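Local coordinates for Poly(A) ribonuclease pop2 (PDB 2P51), which removes poly(A) tails from mRNA as a metal-dependent 3'-exoribonuclease, the catalytic deadenylase subunit of the CCR4-NOT complex, at residues S169-T181 with F192-Y204. Residues are numbered along the deposited sequence; the frame is centred on the assembly and turned at random. Where two conformers were deposited one is given.
Sequences SGYDFAYLLKAMT and FYKILCIYFPKNY. With MG (magnesium ion), chain B.
Phe173 reaches from helix 170-181 into the angle between helix 192-199 and the strand that follows it. Its CB rests against both methyls of Leu196. Phe173 CG lies 3.7 Å from Leu196 CD2, and the two side chains cross at about a right angle. On one branch, CD1 and CE1 turn to Phe200. Phe173 CE1 sits over a face of that ring, 3.6 Å from Phe200 CG, in an edge-to-face pair with the planes at 52°. On the other branch, CD2 stays by Leu196 CD2 and CE2 lies near the Asn203 amide. At the tip, Phe173 CZ meets Asn203 CB at 3.8 Å. Asn203 ND2 donates back to Phe200 O at 2.9 Å, which bridges the turn between them. With an alanine here, the Phe200 face is likely to lose its edge partner and a gap to open beside Leu196 and Asn203.

One turn on, Leu177 is a knob among Phe192, Ile195, Leu196 and Tyr199. With CG anti to the backbone N (chi1 -170°), Leu177 sends CD1 to Ile195 CG2 at 3.6 Å and CD2 toward Phe192. Met180 bends at chi3, making a Met-aromatic contact with Tyr199 while CE also touches Phe200.

The helices cross at 76°. Asp172 takes no part in this core; its OD2 binds a magnesium ion with Asp51 of the DEDD nuclease site. Helix 170-181 packs between helix 192-199 and sheet strands 47-53 and 163-166, where Met50 meets Phe173 and Leu176, and Trp164 meets Leu176.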
loop_
_atom_site.group_PDB
_atom_site.type_symbol
_atom_site.label_atom_id
_atom_site.label_comp_id
_atom_site.label_asym_id
_atom_site.label_seq_id
_atom_site.Cartn_x
_atom_site.Cartn_y
_atom_site.Cartn_z
ATOM N N SER A 169 -7.402 2.734 -1.749
ATOM C CA SER A 169 -6.002 3.060 -1.838
ATOM C C SER A 169 -5.627 4.527 -1.648
ATOM O O SER A 169 -4.440 4.817 -1.785
ATOM C CB SER A 169 -5.460 2.657 -3.252
ATOM O OG SER A 169 -6.207 3.465 -4.185
ATOM N N GLY A 170 -6.547 5.467 -1.375
ATOM C CA GLY A 170 -6.182 6.896 -1.360
ATOM C C GLY A 170 -5.039 7.173 -0.394
ATOM O O GLY A 170 -4.035 7.807 -0.753
ATOM N N TYR A 171 -5.191 6.753 0.863
ATOM C CA TYR A 171 -4.120 7.020 1.825
ATOM C C TYR A 171 -2.859 6.249 1.483
ATOM O O TYR A 171 -1.763 6.831 1.600
ATOM C CB TYR A 171 -4.540 6.670 3.284
ATOM C CG TYR A 171 -5.396 7.726 3.944
ATOM C CD1 TYR A 171 -6.747 7.908 3.586
ATOM C CD2 TYR A 171 -4.898 8.545 4.970
ATOM C CE1 TYR A 171 -7.545 8.872 4.207
ATOM C CE2 TYR A 171 -5.717 9.500 5.570
ATOM C CZ TYR A 171 -7.024 9.680 5.212
ATOM O OH TYR A 171 -7.829 10.636 5.814
ATOM N N ASP A 172 -2.980 4.984 1.122
ATOM C CA ASP A 172 -1.825 4.141 0.859
ATOM C C ASP A 172 -0.970 4.727 -0.265
ATOM O O ASP A 172 0.272 4.873 -0.160
ATOM C CB ASP A 172 -2.314 2.733 0.548
ATOM C CG ASP A 172 -2.893 1.965 1.694
ATOM O OD1 ASP A 172 -2.561 2.363 2.849
ATOM O OD2 ASP A 172 -3.699 1.018 1.537
ATOM N N PHE A 173 -1.640 5.108 -1.376
ATOM C CA PHE A 173 -0.889 5.707 -2.492
ATOM C C PHE A 173 -0.353 7.083 -2.076
ATOM O O PHE A 173 0.766 7.463 -2.481
ATOM C CB PHE A 173 -1.748 5.890 -3.742
ATOM C CG PHE A 173 -1.702 4.778 -4.759
ATOM C CD1 PHE A 173 -0.493 4.249 -5.188
ATOM C CD2 PHE A 173 -2.861 4.253 -5.278
ATOM C CE1 PHE A 173 -0.369 3.208 -6.126
ATOM C CE2 PHE A 173 -2.762 3.244 -6.218
ATOM C CZ PHE A 173 -1.564 2.705 -6.645
ATOM N N ALA A 174 -1.109 7.873 -1.314
ATOM C CA ALA A 174 -0.627 9.193 -0.885
ATOM C C ALA A 174 0.651 9.026 -0.071
ATOM O O ALA A 174 1.604 9.831 -0.215
ATOM C CB ALA A 174 -1.690 9.975 -0.139
ATOM N N TYR A 175 0.721 8.001 0.794
ATOM C CA TYR A 175 1.950 7.838 1.606
ATOM C C TYR A 175 3.139 7.493 0.722
ATOM O O TYR A 175 4.245 7.961 1.033
ATOM C CB TYR A 175 1.741 6.758 2.672
ATOM C CG TYR A 175 1.229 7.401 3.961
ATOM C CD1 TYR A 175 -0.052 7.255 4.448
ATOM C CD2 TYR A 175 2.131 8.189 4.659
ATOM C CE1 TYR A 175 -0.487 7.859 5.637
ATOM C CE2 TYR A 175 1.720 8.797 5.813
ATOM C CZ TYR A 175 0.432 8.645 6.306
ATOM O OH TYR A 175 0.108 9.288 7.468
ATOM N N LEU A 176 2.928 6.727 -0.339
ATOM C CA LEU A 176 4.066 6.407 -1.192
ATOM C C LEU A 176 4.460 7.654 -1.979
ATOM O O LEU A 176 5.665 7.920 -2.164
ATOM C CB LEU A 176 3.832 5.230 -2.154
ATOM C CG LEU A 176 4.271 3.866 -1.565
ATOM C CD1 LEU A 176 3.339 3.468 -0.426
ATOM C CD2 LEU A 176 4.347 2.819 -2.660
ATOM N N LEU A 177 3.428 8.424 -2.416
ATOM C CA LEU A 177 3.873 9.652 -3.139
ATOM C C LEU A 177 4.582 10.616 -2.229
ATOM O O LEU A 177 5.583 11.258 -2.620
ATOM C CB LEU A 177 2.670 10.317 -3.832
ATOM C CG LEU A 177 2.993 11.457 -4.805
ATOM C CD1 LEU A 177 3.606 10.902 -6.098
ATOM C CD2 LEU A 177 1.765 12.301 -5.125
ATOM N N LYS A 178 4.120 10.769 -1.005
ATOM C CA LYS A 178 4.794 11.609 0.001
ATOM C C LYS A 178 6.232 11.156 0.210
ATOM O O LYS A 178 7.195 11.916 0.280
ATOM C CB LYS A 178 4.014 11.566 1.324
ATOM C CG LYS A 178 4.737 12.142 2.516
ATOM C CD LYS A 178 3.907 12.023 3.800
ATOM C CE LYS A 178 4.665 12.659 4.993
ATOM N NZ LYS A 178 3.947 12.277 6.274
ATOM N N ALA A 179 6.462 9.850 0.328
ATOM C CA ALA A 179 7.801 9.335 0.527
ATOM C C ALA A 179 8.661 9.690 -0.682
ATOM O O ALA A 179 9.785 10.210 -0.546
ATOM C CB ALA A 179 7.774 7.833 0.718
ATOM N N MET A 180 8.161 9.437 -1.892
ATOM C CA MET A 180 9.032 9.693 -3.044
ATOM C C MET A 180 9.298 11.171 -3.279
ATOM O O MET A 180 10.370 11.497 -3.779
ATOM C CB MET A 180 8.385 9.068 -4.293
ATOM C CG MET A 180 8.525 7.549 -4.236
ATOM S SD MET A 180 7.892 6.768 -5.744
ATOM C CE MET A 180 6.183 7.292 -5.690
ATOM N N THR A 181 8.347 12.057 -2.952
ATOM C CA THR A 181 8.513 13.467 -3.330
ATOM C C THR A 181 9.055 14.350 -2.211
ATOM O O THR A 181 9.619 15.413 -2.496
ATOM C CB THR A 181 7.175 14.082 -3.806
ATOM O OG1 THR A 181 6.203 14.030 -2.752
ATOM C CG2 THR A 181 6.574 13.307 -4.978
ATOM N N PHE A 192 -2.945 15.709 -7.731
ATOM C CA PHE A 192 -2.459 14.496 -7.092
ATOM C C PHE A 192 -2.579 13.343 -8.063
ATOM O O PHE A 192 -1.613 12.578 -8.223
ATOM C CB PHE A 192 -3.297 14.259 -5.850
ATOM C CG PHE A 192 -3.141 12.910 -5.202
ATOM C CD1 PHE A 192 -2.063 12.738 -4.336
ATOM C CD2 PHE A 192 -4.017 11.868 -5.417
ATOM C CE1 PHE A 192 -1.874 11.516 -3.704
ATOM C CE2 PHE A 192 -3.797 10.657 -4.807
ATOM C CZ PHE A 192 -2.733 10.447 -3.949
ATOM N N TYR A 193 -3.760 13.203 -8.694
ATOM C CA TYR A 193 -4.014 12.106 -9.598
ATOM C C TYR A 193 -3.043 12.125 -10.765
ATOM O O TYR A 193 -2.522 11.079 -11.200
ATOM C CB TYR A 193 -5.459 12.234 -10.102
ATOM C CG TYR A 193 -5.857 11.055 -10.969
ATOM C CD1 TYR A 193 -6.141 9.798 -10.414
ATOM C CD2 TYR A 193 -5.942 11.234 -12.347
ATOM C CE1 TYR A 193 -6.501 8.743 -11.223
ATOM C CE2 TYR A 193 -6.296 10.166 -13.146
ATOM C CZ TYR A 193 -6.564 8.939 -12.588
ATOM O OH TYR A 193 -6.934 7.901 -13.421
ATOM N N LYS A 194 -2.783 13.294 -11.327
ATOM C CA LYS A 194 -1.873 13.382 -12.465
ATOM C C LYS A 194 -0.481 12.874 -12.135
ATOM O O LYS A 194 0.161 12.116 -12.870
ATOM C CB LYS A 194 -1.785 14.851 -12.885
ATOM C CG LYS A 194 -0.806 15.175 -13.969
ATOM C CD LYS A 194 -1.295 16.563 -14.492
ATOM C CE LYS A 194 -2.766 16.655 -14.046
ATOM N NZ LYS A 194 -3.683 15.905 -14.949
ATOM N N ILE A 195 0.037 13.318 -10.987
ATOM C CA ILE A 195 1.400 12.902 -10.617
ATOM C C ILE A 195 1.380 11.460 -10.206
ATOM O O ILE A 195 2.296 10.695 -10.531
ATOM C CB ILE A 195 1.834 13.816 -9.443
ATOM C CG1 ILE A 195 1.956 15.271 -9.909
ATOM C CG2 ILE A 195 3.074 13.289 -8.776
ATOM C CD1 ILE A 195 2.283 16.320 -8.890
ATOM N N LEU A 196 0.303 11.053 -9.518
ATOM C CA LEU A 196 0.256 9.637 -9.132
ATOM C C LEU A 196 0.318 8.735 -10.352
ATOM O O LEU A 196 1.044 7.740 -10.266
ATOM C CB LEU A 196 -1.020 9.261 -8.390
ATOM C CG LEU A 196 -0.979 7.963 -7.598
ATOM C CD1 LEU A 196 0.016 8.044 -6.417
ATOM C CD2 LEU A 196 -2.360 7.643 -7.083
ATOM N N CYS A 197 -0.396 9.069 -11.410
ATOM C CA CYS A 197 -0.422 8.176 -12.589
ATOM C C CYS A 197 0.871 8.214 -13.381
ATOM O O CYS A 197 1.162 7.393 -14.243
ATOM C CB CYS A 197 -1.658 8.507 -13.460
ATOM S SG CYS A 197 -3.187 7.988 -12.581
ATOM N N ILE A 198 1.762 9.184 -13.070
ATOM C CA ILE A 198 3.097 9.075 -13.735
ATOM C C ILE A 198 3.976 8.059 -13.026
ATOM O O ILE A 198 4.691 7.262 -13.645
ATOM C CB ILE A 198 3.726 10.472 -13.774
ATOM C CG1 ILE A 198 2.991 11.424 -14.740
ATOM C CG2 ILE A 198 5.225 10.422 -14.065
ATOM C CD1 ILE A 198 3.410 12.868 -14.545
ATOM N N TYR A 199 3.961 8.074 -11.677
ATOM C CA TYR A 199 4.744 7.089 -10.935
ATOM C C TYR A 199 4.139 5.688 -10.964
ATOM O O TYR A 199 4.915 4.716 -10.939
ATOM C CB TYR A 199 4.880 7.528 -9.451
ATOM C CG TYR A 199 5.863 8.664 -9.298
ATOM C CD1 TYR A 199 7.241 8.437 -9.121
ATOM C CD2 TYR A 199 5.397 9.981 -9.327
ATOM C CE1 TYR A 199 8.120 9.519 -8.975
ATOM C CE2 TYR A 199 6.270 11.058 -9.189
ATOM C CZ TYR A 199 7.638 10.811 -9.024
ATOM O OH TYR A 199 8.492 11.896 -8.877
ATOM N N PHE A 200 2.807 5.582 -10.999
ATOM C CA PHE A 200 2.105 4.303 -11.002
ATOM C C PHE A 200 1.205 4.255 -12.245
ATOM O O PHE A 200 -0.021 4.366 -12.131
ATOM C CB PHE A 200 1.238 4.149 -9.742
ATOM C CG PHE A 200 2.087 4.346 -8.470
ATOM C CD1 PHE A 200 2.814 3.297 -7.943
ATOM C CD2 PHE A 200 2.124 5.574 -7.812
ATOM C CE1 PHE A 200 3.559 3.437 -6.779
ATOM C CE2 PHE A 200 2.884 5.734 -6.650
ATOM C CZ PHE A 200 3.608 4.651 -6.117
ATOM N N PRO A 201 1.777 4.152 -13.439
ATOM C CA PRO A 201 0.987 4.303 -14.643
ATOM C C PRO A 201 -0.030 3.200 -14.881
ATOM O O PRO A 201 -0.952 3.420 -15.681
ATOM C CB PRO A 201 2.042 4.298 -15.758
ATOM C CG PRO A 201 3.227 3.571 -15.152
ATOM C CD PRO A 201 3.241 4.009 -13.704
ATOM N N LYS A 202 0.111 2.048 -14.247
ATOM C CA LYS A 202 -0.858 0.956 -14.392
ATOM C C LYS A 202 -1.219 0.443 -13.012
ATOM O O LYS A 202 -0.397 -0.244 -12.383
ATOM C CB LYS A 202 -0.241 -0.149 -15.242
ATOM C CG LYS A 202 -1.103 -1.401 -15.377
ATOM C CD LYS A 202 -0.600 -2.340 -16.477
ATOM C CE LYS A 202 -1.638 -3.409 -16.717
ATOM N NZ LYS A 202 -1.307 -4.779 -16.291
ATOM N N ASN A 203 -2.404 0.798 -12.547
ATOM C CA ASN A 203 -2.762 0.361 -11.179
ATOM C C ASN A 203 -4.247 0.007 -11.162
ATOM O O ASN A 203 -5.042 0.494 -12.001
ATOM C CB ASN A 203 -2.339 1.432 -10.182
ATOM C CG ASN A 203 -3.073 2.737 -10.268
ATOM O OD1 ASN A 203 -4.257 2.800 -9.897
ATOM N ND2 ASN A 203 -2.496 3.842 -10.708
ATOM N N TYR A 204 -4.582 -0.849 -10.209
ATOM C CA TYR A 204 -5.982 -1.228 -9.947
ATOM C C TYR A 204 -6.263 -1.099 -8.448
ATOM O O TYR A 204 -5.364 -1.481 -7.657
ATOM C CB TYR A 204 -6.300 -2.662 -10.383
ATOM C CG TYR A 204 -6.154 -2.901 -11.872
ATOM C CD1 TYR A 204 -7.130 -2.468 -12.765
ATOM C CD2 TYR A 204 -5.050 -3.563 -12.362
ATOM C CE1 TYR A 204 -7.007 -2.682 -14.125
ATOM C CE2 TYR A 204 -4.924 -3.779 -13.716
ATOM C CZ TYR A 204 -5.891 -3.344 -14.591
ATOM O OH TYR A 204 -5.723 -3.582 -15.954
HETATM MG MG MG B . -4.684 -0.218 2.954
HETATM O O HOH W 1 -4.339 1.206 4.411
HETATM O O HOH W 2 -5.328 -1.496 1.472
HETATM O O HOH W 3 -5.480 -1.365 4.393
HETATM O O HOH W 4 -6.567 0.704 2.577
#